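Local coordinates for protein YPM (Yersinia pseudotuberculosis, PDB 1PM4) that acts as a superantigenic mitogen, a bacterial toxin that probably stimulates T cells by bypassing ordinary antigen recognition, at residues T48-R53 with I63-I68; H39-N44 with T95-L100; I22-G27 with L82-K87. All coordinates share one frame; numbering follows the deposited sequence.

How the contacts relate
The three contacts sample both sheets of a small jelly roll. Contacts 1 and 3 belong to the same four-stranded antiparallel sheet, their centres about 13 Å apart: contact 1 pairs strands 47-54 and 59-67, contact 3 pairs strands 18-23 and 84-90, and the two inner strands, 47-54 and 84-90, are neighbours. Contact 2 lies at one end of the other sheet, with its centre about 16 Å from that of contact 1 and 23 Å from that of contact 3. Along the chain, contact 1 is nested within the loops closed by both others, whereas contacts 2 and 3 alternate. Leu49 on Leu100 and Leu100 on Trp86 form part of the core between the two jelly-roll sheets.

Contact 1 of 3, residues T48-R53 with I63-I68; sequences TLILLR and IKRNDI
Arg65 lies alongside Ile50, the two side chains pointing the same way from an antiparallel non-hydrogen-bonded pair. Arg65 CB sits 3.3 Å from Leu49 O and also touches Ile50 CG1. Further out, Arg65 CD passes Thr48 CG2 at 4.2 Å. The chain then bends at chi3 (59°), which turns the guanidinium back over the isoleucine, so that Ile50 CD1 lies over one of its faces, 3.8 Å from Arg65 NH2. The charged tip is also engaged by Glu62, which forms a salt bridge to NH2. Next along this face, a water links Thr48 OG1 to Asp67 OD1, while Asn91 gives the threonine hydroxyl a second partner.

Backbone bonds fix the register: Leu49 and Asn66 exchange a reciprocal pair, with Leu49 N 2.9 Å from Asn66 O. Leu51 N then reaches Lys64 O, but Leu51 O takes its bond from Ile63 N (2.8 Å), making a classic beta bulge in which Ile63 and Lys64 both stand opposite Leu51. Ile63 is thereby directed toward the opposite strand, and its CD1 packs 3.7 Å from Leu51 CD2 and equally close to Arg53 CB. Arg53 NE forms a salt bridge with Asp76. This is a beta hairpin, strand 47-54 returning as 59-67, at one edge of a jelly-roll sheet, with 59-67 outermost within the chain.

Contact 2 of 3, residues H39-N44 with T95-L100; sequences HSTNVN and TSNYSL
Ser40 and Asn97 are joined by a short hydrogen bond, the serine hydroxyl donating to the asparagine backbone carbonyl with OG 2.6 Å from O. The hydroxyl stands above the carbonyl plane, 35° out of it. Ser40 OG is used twice: with chi1 at 180° it extends away from its own backbone N and also accepts from Asn42 N at 3.0 Å, closing an ST turn. One small side chain thus shapes the loop and ties it to the strand.

The Asn97 side chain returns the grip. Its OD1 accepts from Thr41 N at 2.9 Å in a nearly straight bond (169° at the hydrogen), and Thr41 OG1 packs against Asn97 CB as the two side chains cross at about a right angle. One step further, Asn42 ND2 donates to Ser96 OG at 3.1 Å, with the serine oxygen lying in the plane of the amide, and makes a weak hydrogen bond to Glu94 OE2 as well. Ser96 OG is also hydrogen-bonded to Glu94 O. The other end of the same amide, Asn42 OD1, takes Asn44 N in an Asx turn, so both ends of the group are engaged and its orientation is restrained.

Regular pairing survives only at His39 and Ser99, which exchange backbone bonds in both directions, His39 N lying 2.8 Å from Ser99 O. Their side chains share a face, His39 CB 3.5 Å from Ser99 OG, and the imidazole ND1 is bonded to Asp69. The loop leaves strand 32-39 here and heads for strand 47-54, whose Met47 packs on Ser40 and Ser96, while strand 6-13 pairs with the other edge of 96-103.

Contact 3 of 3, residues I22-G27 with L82-K87; sequences IGNKEG and LSWIWK
An antiparallel strand pair of the jelly roll gives way here to a type I beta turn, running from Asn24 to Gly27 and closed by Gly27 N on Asn24 O. Gly23 and Trp84 form a hydrogen-bonded pair, with Gly23 N 2.9 Å from Trp84 O and a longer return bond from Trp84 N to Gly23 O, 3.2 Å.

The tryptophan side chain is folded across its partner. With CG between the backbone N and the carbonyl carbon (chi1 57°), the indole swings over the neighbouring strand, and Gly23 CA makes a CH-pi contact 3.8 Å from the centroid of the five-membered ring. Gly23, with no side chain, lets the indole lie directly on the backbone. The same face continues beneath Asn24, whose CB lies 3.3 Å from Trp84 CZ3, a tight approach at the far side of the six-membered ring. From this CB the amide reaches on to the main chain, Asn24 ND2 donating to Leu82 O at 2.8 Å from well above the carbonyl plane. That carbonyl also receives Arg53 NH1, and Asn24 ND2 has a further acceptor in Lys28 O.

On the opposite face of the sheet, Ile22 CG1 meets Ile85 CG1 at 4.2 Å, and a water joins Lys25 O to Ser83 OG. Strand 18-23 is one of the two edge strands of its sheet within the chain; strand 84-90 pairs beyond it with 47-54, and Trp84 faces inward against Leu51 of that strand and Leu34 of strand 32-39 in the other sheet.

Contact 1 of 3, residues T48-R53 with I63-I68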
loop_
_atom_site.group_PDB
_atom_site.type_symbol
_atom_site.label_atom_id
_atom_site.label_comp_id
_atom_site.label_asym_id
_atom_site.label_seq_id
_atom_site.Cartn_x
_atom_site.Cartn_y
_atom_site.Cartn_z
ATOM N N THR A 48 10.310 -11.093 7.290
ATOM C CA THR A 48 9.523 -10.074 6.660
ATOM C C THR A 48 9.920 -8.723 7.128
ATOM O O THR A 48 10.182 -8.536 8.293
ATOM C CB THR A 48 7.997 -10.380 6.951
ATOM O OG1 THR A 48 7.647 -11.664 6.394
ATOM C CG2 THR A 48 7.081 -9.356 6.269
ATOM N N LEU A 49 9.991 -7.800 6.189
ATOM C CA LEU A 49 10.255 -6.399 6.486
ATOM C C LEU A 49 8.988 -5.577 6.241
ATOM O O LEU A 49 8.422 -5.599 5.135
ATOM C CB LEU A 49 11.318 -5.906 5.533
ATOM C CG LEU A 49 11.715 -4.448 5.681
ATOM C CD1 LEU A 49 12.368 -4.118 7.027
ATOM C CD2 LEU A 49 12.691 -3.982 4.561
ATOM N N ILE A 50 8.603 -4.824 7.249
ATOM C CA ILE A 50 7.404 -4.008 7.179
ATOM C C ILE A 50 7.799 -2.563 7.444
ATOM O O ILE A 50 8.506 -2.268 8.399
ATOM C CB ILE A 50 6.378 -4.453 8.211
ATOM C CG1 ILE A 50 6.080 -5.928 8.067
ATOM C CG2 ILE A 50 5.100 -3.631 8.052
ATOM C CD1 ILE A 50 5.316 -6.500 9.280
ATOM N N LEU A 51 7.405 -1.660 6.540
ATOM C CA LEU A 51 7.524 -0.229 6.719
ATOM C C LEU A 51 6.279 0.331 7.377
ATOM O O LEU A 51 5.143 0.161 6.873
ATOM C CB LEU A 51 7.793 0.452 5.347
ATOM C CG LEU A 51 7.806 2.005 5.398
ATOM C CD1 LEU A 51 8.828 2.646 6.419
ATOM C CD2 LEU A 51 7.997 2.556 4.038
ATOM N N LEU A 52 6.476 0.927 8.558
ATOM C CA LEU A 52 5.409 1.622 9.237
ATOM C C LEU A 52 5.648 3.126 9.226
ATOM O O LEU A 52 6.809 3.592 9.334
ATOM C CB LEU A 52 5.305 1.122 10.632
ATOM C CG LEU A 52 5.279 -0.414 10.822
ATOM C CD1 LEU A 52 5.746 -0.647 12.224
ATOM C CD2 LEU A 52 3.945 -0.860 10.639
ATOM N N ARG A 53 4.556 3.876 9.148
ATOM C CA ARG A 53 4.594 5.332 9.281
ATOM C C ARG A 53 3.736 5.815 10.425
ATOM O O ARG A 53 2.699 5.235 10.698
ATOM C CB ARG A 53 4.210 6.033 7.966
ATOM C CG ARG A 53 5.294 7.097 7.626
ATOM C CD ARG A 53 5.136 7.949 6.333
ATOM N NE ARG A 53 6.373 8.605 5.833
ATOM C CZ ARG A 53 7.348 9.123 6.592
ATOM N NH1 ARG A 53 7.307 9.078 7.911
ATOM N NH2 ARG A 53 8.399 9.687 6.019
ATOM N N ILE A 63 2.724 0.858 5.714
ATOM C CA ILE A 63 2.698 1.284 4.321
ATOM C C ILE A 63 2.780 0.138 3.376
ATOM O O ILE A 63 1.962 0.023 2.444
ATOM C CB ILE A 63 3.926 2.239 4.010
ATOM C CG1 ILE A 63 3.859 3.450 4.908
ATOM C CG2 ILE A 63 3.937 2.596 2.509
ATOM C CD1 ILE A 63 4.914 4.485 4.680
ATOM N N LYS A 64 3.797 -0.713 3.535
ATOM C CA LYS A 64 3.967 -1.866 2.689
ATOM C C LYS A 64 4.960 -2.797 3.361
ATOM O O LYS A 64 5.545 -2.419 4.336
ATOM C CB LYS A 64 4.545 -1.529 1.308
ATOM C CG LYS A 64 5.814 -0.777 1.359
ATOM C CD LYS A 64 6.369 -0.572 -0.108
ATOM C CE LYS A 64 5.977 0.681 -0.814
ATOM N NZ LYS A 64 6.327 0.387 -2.353
ATOM N N ARG A 65 5.114 -3.967 2.776
ATOM C CA ARG A 65 6.002 -5.009 3.267
ATOM C C ARG A 65 6.640 -5.829 2.179
ATOM O O ARG A 65 6.155 -5.921 1.050
ATOM C CB ARG A 65 5.285 -5.973 4.238
ATOM C CG ARG A 65 4.259 -6.869 3.569
ATOM C CD ARG A 65 3.600 -7.883 4.467
ATOM N NE ARG A 65 2.912 -7.246 5.581
ATOM C CZ ARG A 65 2.580 -7.868 6.693
ATOM N NH1 ARG A 65 2.811 -9.165 6.816
ATOM N NH2 ARG A 65 1.913 -7.226 7.672
ATOM N N ASN A 66 7.743 -6.480 2.505
ATOM C CA ASN A 66 8.420 -7.310 1.508
ATOM C C ASN A 66 9.084 -8.462 2.198
ATOM O O ASN A 66 9.393 -8.404 3.426
ATOM C CB ASN A 66 9.464 -6.472 0.734
ATOM C CG ASN A 66 8.870 -5.560 -0.315
ATOM O OD1 ASN A 66 8.587 -4.354 -0.054
ATOM N ND2 ASN A 66 8.730 -6.103 -1.550
ATOM N N ASP A 67 9.398 -9.493 1.449
ATOM C CA ASP A 67 10.160 -10.576 1.989
ATOM C C ASP A 67 11.628 -10.166 2.102
ATOM O O ASP A 67 12.058 -9.163 1.542
ATOM C CB ASP A 67 10.065 -11.803 1.070
ATOM C CG ASP A 67 8.640 -12.239 0.812
ATOM O OD1 ASP A 67 7.791 -12.279 1.756
ATOM O OD2 ASP A 67 8.298 -12.544 -0.360
ATOM N N ILE A 68 12.373 -10.996 2.782
ATOM C CA ILE A 68 13.851 -10.916 2.818
ATOM C C ILE A 68 14.381 -10.856 1.392
ATOM O O ILE A 68 13.805 -11.465 0.477
ATOM C CB ILE A 68 14.443 -12.077 3.710
ATOM C CG1 ILE A 68 15.893 -11.779 4.093
ATOM C CG2 ILE A 68 14.244 -13.445 3.075
ATOM C CD1 ILE A 68 16.540 -12.841 4.920
HETATM O O HOH W 1 8.358 -13.155 4.182
#

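Contact 2 of 3, residues H39-N44 with T95-L100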
loop_
_atom_site.group_PDB
_atom_site.type_symbol
_atom_site.label_atom_id
_atom_site.label_comp_id
_atom_site.label_asym_id
_atom_site.label_seq_id
_atom_site.Cartn_x
_atom_site.Cartn_y
_atom_site.Cartn_z
ATOM N N HIS A 39 18.525 -8.489 4.735
ATOM C CA HIS A 39 19.359 -9.622 4.277
ATOM C C HIS A 39 19.713 -10.442 5.512
ATOM O O HIS A 39 19.571 -10.004 6.654
ATOM C CB HIS A 39 20.639 -9.159 3.596
ATOM C CG HIS A 39 20.464 -8.399 2.303
ATOM N ND1 HIS A 39 19.801 -8.922 1.219
ATOM C CD2 HIS A 39 21.013 -7.242 1.873
ATOM C CE1 HIS A 39 19.864 -8.068 0.206
ATOM N NE2 HIS A 39 20.595 -7.038 0.579
ATOM N N SER A 40 20.241 -11.638 5.269
ATOM C CA SER A 40 20.777 -12.495 6.319
ATOM C C SER A 40 21.893 -13.394 5.786
ATOM O O SER A 40 21.782 -13.913 4.631
ATOM C CB SER A 40 19.687 -13.355 6.919
ATOM O OG SER A 40 20.174 -14.198 7.943
ATOM N N THR A 41 22.939 -13.541 6.595
ATOM C CA THR A 41 23.967 -14.558 6.276
ATOM C C THR A 41 23.449 -15.971 6.421
ATOM O O THR A 41 24.159 -16.883 6.004
ATOM C CB THR A 41 25.224 -14.398 7.136
ATOM O OG1 THR A 41 24.929 -14.554 8.530
ATOM C CG2 THR A 41 25.854 -13.045 6.931
ATOM N N ASN A 42 22.281 -16.176 7.026
ATOM C CA ASN A 42 21.584 -17.436 7.074
ATOM C C ASN A 42 20.913 -17.637 5.750
ATOM O O ASN A 42 19.955 -17.004 5.462
ATOM C CB ASN A 42 20.620 -17.482 8.207
ATOM C CG ASN A 42 19.775 -18.739 8.264
ATOM O OD1 ASN A 42 19.985 -19.720 7.524
ATOM N ND2 ASN A 42 18.798 -18.725 9.170
ATOM N N VAL A 43 21.396 -18.581 4.957
ATOM C CA VAL A 43 20.871 -18.713 3.585
ATOM C C VAL A 43 19.410 -19.171 3.658
ATOM O O VAL A 43 18.636 -18.993 2.716
ATOM C CB VAL A 43 21.727 -19.759 2.775
ATOM C CG1 VAL A 43 21.188 -19.932 1.409
ATOM C CG2 VAL A 43 23.164 -19.251 2.686
ATOM N N ASN A 44 19.044 -19.772 4.777
ATOM C CA ASN A 44 17.703 -20.290 4.949
ATOM C C ASN A 44 16.753 -19.311 5.652
ATOM O O ASN A 44 15.650 -19.676 6.033
ATOM C CB ASN A 44 17.733 -21.571 5.756
ATOM C CG ASN A 44 18.530 -22.716 5.091
ATOM O OD1 ASN A 44 18.735 -22.732 3.883
ATOM N ND2 ASN A 44 18.959 -23.654 5.904
ATOM N N THR A 95 17.221 -18.809 15.166
ATOM C CA THR A 95 17.898 -17.571 15.478
ATOM C C THR A 95 18.879 -17.295 14.376
ATOM O O THR A 95 19.623 -18.215 13.962
ATOM C CB THR A 95 18.623 -17.703 16.820
ATOM O OG1 THR A 95 17.610 -17.813 17.853
ATOM C CG2 THR A 95 19.432 -16.451 17.102
ATOM N N SER A 96 18.789 -16.093 13.836
ATOM C CA SER A 96 19.459 -15.731 12.596
ATOM C C SER A 96 20.154 -14.375 12.627
ATOM O O SER A 96 19.651 -13.442 13.231
ATOM C CB SER A 96 18.430 -15.653 11.473
ATOM O OG SER A 96 17.646 -16.840 11.341
ATOM N N ASN A 97 21.275 -14.256 11.903
ATOM C CA ASN A 97 21.829 -12.934 11.598
ATOM C C ASN A 97 20.801 -12.136 10.806
ATOM O O ASN A 97 20.021 -12.706 10.023
ATOM C CB ASN A 97 23.080 -13.120 10.707
ATOM C CG ASN A 97 23.478 -11.861 9.941
ATOM O OD1 ASN A 97 23.055 -11.607 8.766
ATOM N ND2 ASN A 97 24.327 -11.024 10.617
ATOM N N TYR A 98 20.811 -10.825 10.976
ATOM C CA TYR A 98 20.198 -9.945 9.971
ATOM C C TYR A 98 21.104 -8.771 9.625
ATOM O O TYR A 98 21.998 -8.400 10.406
ATOM C CB TYR A 98 18.837 -9.432 10.456
ATOM C CG TYR A 98 18.934 -8.366 11.556
ATOM C CD1 TYR A 98 19.009 -7.025 11.268
ATOM C CD2 TYR A 98 18.859 -8.731 12.902
ATOM C CE1 TYR A 98 19.164 -6.099 12.257
ATOM C CE2 TYR A 98 18.911 -7.805 13.894
ATOM C CZ TYR A 98 19.036 -6.452 13.569
ATOM O OH TYR A 98 19.147 -5.482 14.591
ATOM N N SER A 99 20.885 -8.204 8.465
ATOM C CA SER A 99 21.422 -6.906 8.123
ATOM C C SER A 99 20.339 -6.149 7.377
ATOM O O SER A 99 19.637 -6.697 6.523
ATOM C CB SER A 99 22.761 -6.980 7.336
ATOM O OG SER A 99 22.619 -7.558 6.044
ATOM N N LEU A 100 20.161 -4.888 7.720
ATOM C CA LEU A 100 19.150 -4.051 7.066
ATOM C C LEU A 100 19.930 -2.861 6.462
ATOM O O LEU A 100 20.487 -2.062 7.209
ATOM C CB LEU A 100 18.195 -3.536 8.111
ATOM C CG LEU A 100 17.058 -2.713 7.523
ATOM C CD1 LEU A 100 16.109 -3.541 6.711
ATOM C CD2 LEU A 100 16.301 -1.918 8.575
#

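Contact 3 of 3, residues I22-G27 with L82-K87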
loop_
_atom_site.group_PDB
_atom_site.type_symbol
_atom_site.label_atom_id
_atom_site.label_comp_id
_atom_site.label_asym_id
_atom_site.label_seq_id
_atom_site.Cartn_x
_atom_site.Cartn_y
_atom_site.Cartn_z
ATOM N N ILE A 22 14.013 2.604 14.057
ATOM C CA ILE A 22 13.378 3.873 13.721
ATOM C C ILE A 22 14.313 4.765 12.838
ATOM O O ILE A 22 15.508 4.760 12.977
ATOM C CB ILE A 22 12.956 4.614 15.003
ATOM C CG1 ILE A 22 12.092 5.823 14.697
ATOM C CG2 ILE A 22 14.101 5.065 15.769
ATOM C CD1 ILE A 22 11.228 6.165 15.948
ATOM N N GLY A 23 13.678 5.536 12.004
ATOM C CA GLY A 23 14.348 6.507 11.138
ATOM C C GLY A 23 13.706 7.855 11.290
ATOM O O GLY A 23 12.500 7.960 11.532
ATOM N N ASN A 24 14.519 8.884 11.077
ATOM C CA ASN A 24 14.071 10.267 11.169
ATOM C C ASN A 24 13.298 10.553 12.465
ATOM O O ASN A 24 12.187 11.059 12.429
ATOM C CB ASN A 24 13.230 10.643 9.957
ATOM C CG ASN A 24 12.921 12.115 9.935
ATOM O OD1 ASN A 24 13.750 12.892 10.377
ATOM N ND2 ASN A 24 11.758 12.501 9.449
ATOM N N LYS A 25 13.893 10.194 13.597
ATOM C CA LYS A 25 13.081 9.970 14.803
ATOM C C LYS A 25 12.471 11.317 15.320
ATOM O O LYS A 25 11.285 11.376 15.710
ATOM C CB LYS A 25 13.835 9.125 15.862
ATOM C CG LYS A 25 15.340 9.414 16.061
ATOM C CD LYS A 25 15.886 8.723 17.356
ATOM C CE LYS A 25 17.082 7.799 17.118
ATOM N NZ LYS A 25 18.152 8.445 16.251
ATOM N N GLU A 26 13.231 12.399 15.204
ATOM C CA GLU A 26 12.697 13.748 15.476
ATOM C C GLU A 26 11.716 14.334 14.423
ATOM O O GLU A 26 11.323 15.489 14.543
ATOM C CB GLU A 26 13.847 14.747 15.690
ATOM C CG GLU A 26 14.570 15.209 14.420
ATOM C CD GLU A 26 15.571 14.192 13.889
ATOM O OE1 GLU A 26 16.752 14.232 14.343
ATOM O OE2 GLU A 26 15.177 13.375 13.000
ATOM N N GLY A 27 11.345 13.555 13.400
ATOM C CA GLY A 27 10.469 14.021 12.337
ATOM C C GLY A 27 10.940 15.340 11.724
ATOM O O GLY A 27 10.189 16.318 11.683
ATOM N N LEU A 82 8.081 13.319 9.269
ATOM C CA LEU A 82 7.511 12.211 9.982
ATOM C C LEU A 82 8.514 11.097 10.066
ATOM O O LEU A 82 9.389 10.940 9.206
ATOM C CB LEU A 82 6.248 11.715 9.294
ATOM C CG LEU A 82 4.972 12.541 9.535
ATOM C CD1 LEU A 82 3.835 11.812 8.841
ATOM C CD2 LEU A 82 4.679 12.705 11.020
ATOM N N SER A 83 8.373 10.323 11.121
ATOM C CA SER A 83 9.305 9.253 11.357
ATOM C C SER A 83 8.728 7.998 10.782
ATOM O O SER A 83 7.530 7.867 10.465
ATOM C CB SER A 83 9.688 9.130 12.843
ATOM O OG SER A 83 8.558 8.885 13.614
ATOM N N TRP A 84 9.609 7.032 10.627
ATOM C CA TRP A 84 9.193 5.760 10.065
ATOM C C TRP A 84 9.835 4.703 10.914
ATOM O O TRP A 84 10.840 4.968 11.580
ATOM C CB TRP A 84 9.649 5.661 8.606
ATOM C CG TRP A 84 11.056 5.813 8.336
ATOM C CD1 TRP A 84 11.993 4.856 8.398
ATOM C CD2 TRP A 84 11.733 7.016 7.867
ATOM N NE1 TRP A 84 13.209 5.353 8.021
ATOM C CE2 TRP A 84 13.090 6.682 7.690
ATOM C CE3 TRP A 84 11.309 8.320 7.568
ATOM C CZ2 TRP A 84 14.078 7.620 7.256
ATOM C CZ3 TRP A 84 12.267 9.269 7.124
ATOM C CH2 TRP A 84 13.637 8.904 6.969
ATOM N N ILE A 85 9.272 3.511 10.859
ATOM C CA ILE A 85 9.861 2.305 11.447
ATOM C C ILE A 85 9.932 1.185 10.446
ATOM O O ILE A 85 8.966 0.875 9.687
ATOM C CB ILE A 85 9.044 1.870 12.641
ATOM C CG1 ILE A 85 9.307 2.822 13.788
ATOM C CG2 ILE A 85 9.357 0.378 13.117
ATOM C CD1 ILE A 85 8.289 2.573 14.877
ATOM N N TRP A 86 11.095 0.559 10.426
ATOM C CA TRP A 86 11.311 -0.703 9.780
ATOM C C TRP A 86 11.113 -1.822 10.826
ATOM O O TRP A 86 11.858 -1.886 11.790
ATOM C CB TRP A 86 12.752 -0.783 9.292
ATOM C CG TRP A 86 13.107 0.341 8.375
ATOM C CD1 TRP A 86 14.049 1.297 8.643
ATOM C CD2 TRP A 86 12.697 0.541 7.012
ATOM N NE1 TRP A 86 14.124 2.173 7.599
ATOM C CE2 TRP A 86 13.355 1.741 6.561
ATOM C CE3 TRP A 86 11.801 -0.065 6.164
ATOM C CZ2 TRP A 86 13.160 2.272 5.335
ATOM C CZ3 TRP A 86 11.573 0.514 4.894
ATOM C CH2 TRP A 86 12.288 1.664 4.486
ATOM N N LYS A 87 10.100 -2.653 10.642
ATOM C CA LYS A 87 9.916 -3.800 11.501
ATOM C C LYS A 87 10.380 -5.076 10.809
ATOM O O LYS A 87 9.923 -5.380 9.709
ATOM C CB LYS A 87 8.432 -3.934 11.832
ATOM C CG LYS A 87 8.079 -5.119 12.626
ATOM C CD LYS A 87 6.650 -5.044 13.202
ATOM C CE LYS A 87 6.342 -6.215 14.002
ATOM N NZ LYS A 87 4.845 -6.341 14.425
HETATM O O HOH W 2 9.134 9.234 16.598
#